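Local structure of nucleoporin NUP170 (Chaetomium thermophilum, 5HAX) at residues S45-F50 with R514-Q519. The protein is a nucleoporin that probably serves as a structural scaffold component of the inner ring of the nuclear pore complex. Numbering follows the deposited sequence.
Sequences SSWAPF and RKFINQ. With PO4 (phosphate ion), chain C.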
loop_
_atom_site.group_PDB
_atom_site.type_symbol
_atom_site.label_atom_id
_atom_site.label_comp_id
_atom_site.label_asym_id
_atom_site.label_seq_id
_atom_site.Cartn_x
_atom_site.Cartn_y
_atom_site.Cartn_z
ATOM N N SER A 45 -17.848 4.263 14.651
ATOM C CA SER A 45 -17.394 3.324 15.663
ATOM C C SER A 45 -15.875 3.343 15.783
ATOM O O SER A 45 -15.155 3.645 14.827
ATOM C CB SER A 45 -17.861 1.908 15.323
ATOM O OG SER A 45 -17.304 0.957 16.214
ATOM N N SER A 46 -15.392 3.009 16.981
ATOM C CA SER A 46 -13.958 2.866 17.199
ATOM C C SER A 46 -13.379 1.689 16.427
ATOM O O SER A 46 -12.161 1.632 16.228
ATOM C CB SER A 46 -13.671 2.700 18.692
ATOM O OG SER A 46 -14.353 1.579 19.219
ATOM N N TRP A 47 -14.221 0.755 15.990
ATOM C CA TRP A 47 -13.795 -0.404 15.219
ATOM C C TRP A 47 -13.844 -0.168 13.716
ATOM O O TRP A 47 -13.593 -1.103 12.948
ATOM C CB TRP A 47 -14.670 -1.609 15.575
ATOM C CG TRP A 47 -14.430 -2.125 16.954
ATOM C CD1 TRP A 47 -14.869 -1.579 18.124
ATOM C CD2 TRP A 47 -13.694 -3.297 17.308
ATOM N NE1 TRP A 47 -14.450 -2.340 19.187
ATOM C CE2 TRP A 47 -13.725 -3.402 18.712
ATOM C CE3 TRP A 47 -13.011 -4.270 16.574
ATOM C CZ2 TRP A 47 -13.100 -4.441 19.396
ATOM C CZ3 TRP A 47 -12.390 -5.298 17.253
ATOM C CH2 TRP A 47 -12.440 -5.377 18.650
ATOM N N ALA A 48 -14.163 1.047 13.282
ATOM C CA ALA A 48 -14.210 1.342 11.859
ATOM C C ALA A 48 -12.856 1.032 11.223
ATOM O O ALA A 48 -11.818 1.425 11.770
ATOM C CB ALA A 48 -14.573 2.809 11.636
ATOM N N PRO A 49 -12.817 0.321 10.089
ATOM C CA PRO A 49 -11.521 0.026 9.460
ATOM C C PRO A 49 -10.905 1.221 8.753
ATOM O O PRO A 49 -9.683 1.239 8.556
ATOM C CB PRO A 49 -11.865 -1.093 8.466
ATOM C CG PRO A 49 -13.286 -0.826 8.099
ATOM C CD PRO A 49 -13.941 -0.258 9.333
ATOM N N PHE A 50 -11.711 2.206 8.369
ATOM C CA PHE A 50 -11.249 3.424 7.723
ATOM C C PHE A 50 -12.031 4.591 8.307
ATOM O O PHE A 50 -13.097 4.406 8.898
ATOM C CB PHE A 50 -11.456 3.381 6.201
ATOM C CG PHE A 50 -10.790 2.217 5.517
ATOM C CD1 PHE A 50 -9.586 2.386 4.856
ATOM C CD2 PHE A 50 -11.379 0.962 5.517
ATOM C CE1 PHE A 50 -8.976 1.323 4.216
ATOM C CE2 PHE A 50 -10.770 -0.106 4.881
ATOM C CZ PHE A 50 -9.569 0.077 4.229
ATOM N N ARG A 514 -12.198 -8.595 25.637
ATOM C CA ARG A 514 -12.581 -9.920 25.163
ATOM C C ARG A 514 -13.001 -9.887 23.698
ATOM O O ARG A 514 -12.806 -10.872 22.977
ATOM C CB ARG A 514 -13.701 -10.489 26.033
ATOM C CG ARG A 514 -13.873 -11.997 25.899
ATOM C CD ARG A 514 -14.818 -12.556 26.954
ATOM N NE ARG A 514 -14.356 -12.276 28.312
ATOM C CZ ARG A 514 -14.835 -12.863 29.405
ATOM N NH1 ARG A 514 -15.790 -13.779 29.310
ATOM N NH2 ARG A 514 -14.352 -12.537 30.597
ATOM N N LYS A 515 -13.574 -8.770 23.241
ATOM C CA LYS A 515 -13.843 -8.605 21.815
ATOM C C LYS A 515 -12.563 -8.751 21.004
ATOM O O LYS A 515 -12.538 -9.437 19.976
ATOM C CB LYS A 515 -14.477 -7.240 21.546
ATOM C CG LYS A 515 -15.736 -6.931 22.337
ATOM C CD LYS A 515 -16.231 -5.529 22.004
ATOM C CE LYS A 515 -17.456 -5.145 22.816
ATOM N NZ LYS A 515 -17.903 -3.757 22.510
ATOM N N PHE A 516 -11.485 -8.104 21.457
ATOM C CA PHE A 516 -10.221 -8.158 20.728
ATOM C C PHE A 516 -9.625 -9.560 20.751
ATOM O O PHE A 516 -9.094 -10.031 19.739
ATOM C CB PHE A 516 -9.235 -7.149 21.317
ATOM C CG PHE A 516 -9.547 -5.723 20.971
ATOM C CD1 PHE A 516 -9.124 -5.181 19.770
ATOM C CD2 PHE A 516 -10.257 -4.921 21.847
ATOM C CE1 PHE A 516 -9.409 -3.870 19.448
ATOM C CE2 PHE A 516 -10.544 -3.607 21.530
ATOM C CZ PHE A 516 -10.119 -3.082 20.329
ATOM N N ILE A 517 -9.697 -10.241 21.898
ATOM C CA ILE A 517 -9.125 -11.581 22.007
ATOM C C ILE A 517 -9.849 -12.546 21.078
ATOM O O ILE A 517 -9.224 -13.395 20.430
ATOM C CB ILE A 517 -9.172 -12.060 23.471
ATOM C CG1 ILE A 517 -8.227 -11.213 24.329
ATOM C CG2 ILE A 517 -8.796 -13.540 23.569
ATOM C CD1 ILE A 517 -8.326 -11.486 25.819
ATOM N N ASN A 518 -11.176 -12.436 20.996
ATOM C CA ASN A 518 -11.947 -13.340 20.153
ATOM C C ASN A 518 -11.651 -13.152 18.670
ATOM O O ASN A 518 -11.835 -14.096 17.895
ATOM C CB ASN A 518 -13.442 -13.153 20.410
ATOM C CG ASN A 518 -13.873 -13.674 21.770
ATOM O OD1 ASN A 518 -13.157 -14.446 22.409
ATOM N ND2 ASN A 518 -15.052 -13.259 22.215
ATOM N N GLN A 519 -11.197 -11.969 18.259
ATOM C CA GLN A 519 -10.874 -11.703 16.861
ATOM C C GLN A 519 -9.389 -11.870 16.560
ATOM O O GLN A 519 -9.029 -12.543 15.590
ATOM C CB GLN A 519 -11.314 -10.286 16.473
ATOM C CG GLN A 519 -11.025 -9.938 15.014
ATOM C CD GLN A 519 -11.420 -8.522 14.657
ATOM O OE1 GLN A 519 -12.049 -7.821 15.448
ATOM N NE2 GLN A 519 -11.049 -8.090 13.455
HETATM P P PO4 C . -18.260 1.960 19.570
HETATM O O1 PO4 C . -19.083 1.129 18.614
HETATM O O2 PO4 C . -16.940 2.314 18.932
HETATM O O3 PO4 C . -18.003 1.163 20.828
HETATM O O4 PO4 C . -18.997 3.232 19.909
#
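Trp47 reaches from its loop onto the Phe516 ring of helix 506-520. Its bond from CA to CB points toward the helix, and CG, anti to the carbonyl carbon (chi1 -70°), lies beside the backbone N. On the pyrrole side, NE1 makes a weak hydrogen bond with Glu512, whose carboxylate also pairs with Lys515 NZ. Further out, Trp47 CZ2 lies 3.8 Å from Lys515 CB, and CH2 sits over the centre of the phenyl ring, 3.5 Å from Phe516 CD1. Phe516 CZ lies over the rim of the indole; with six-membered ring centroids 4.2 Å apart and planes at 26°, the geometry is that of an offset stack. Trp47 lies in a type I turn, Ser45 to Ala48, between strands 39-41 and 50-57, so the stack joins the N-terminal beta-propeller to the helical region that follows it. Along the next edge, Trp47 CZ3 meets Gln519 OE1 at 3.1 Å, the ring nearly coplanar with the amide, whose NE2 is hydrogen-bonded to Asp410. Phe516 also packs edge-to-face with Phe494; an alanine here would probably leave a gap over CZ2 and CH2 and the indole less firmly held. Ser45 OG accepts from Trp47 N (3.1 Å, 168°), an ST turn within the beta turn, which Ala48 N to Ser45 O closes. A phosphate ion, probably from the crystallisation liquor, accepts at O2 from Ser46 N (2.6 Å) and Ser46 OG (2.7 Å).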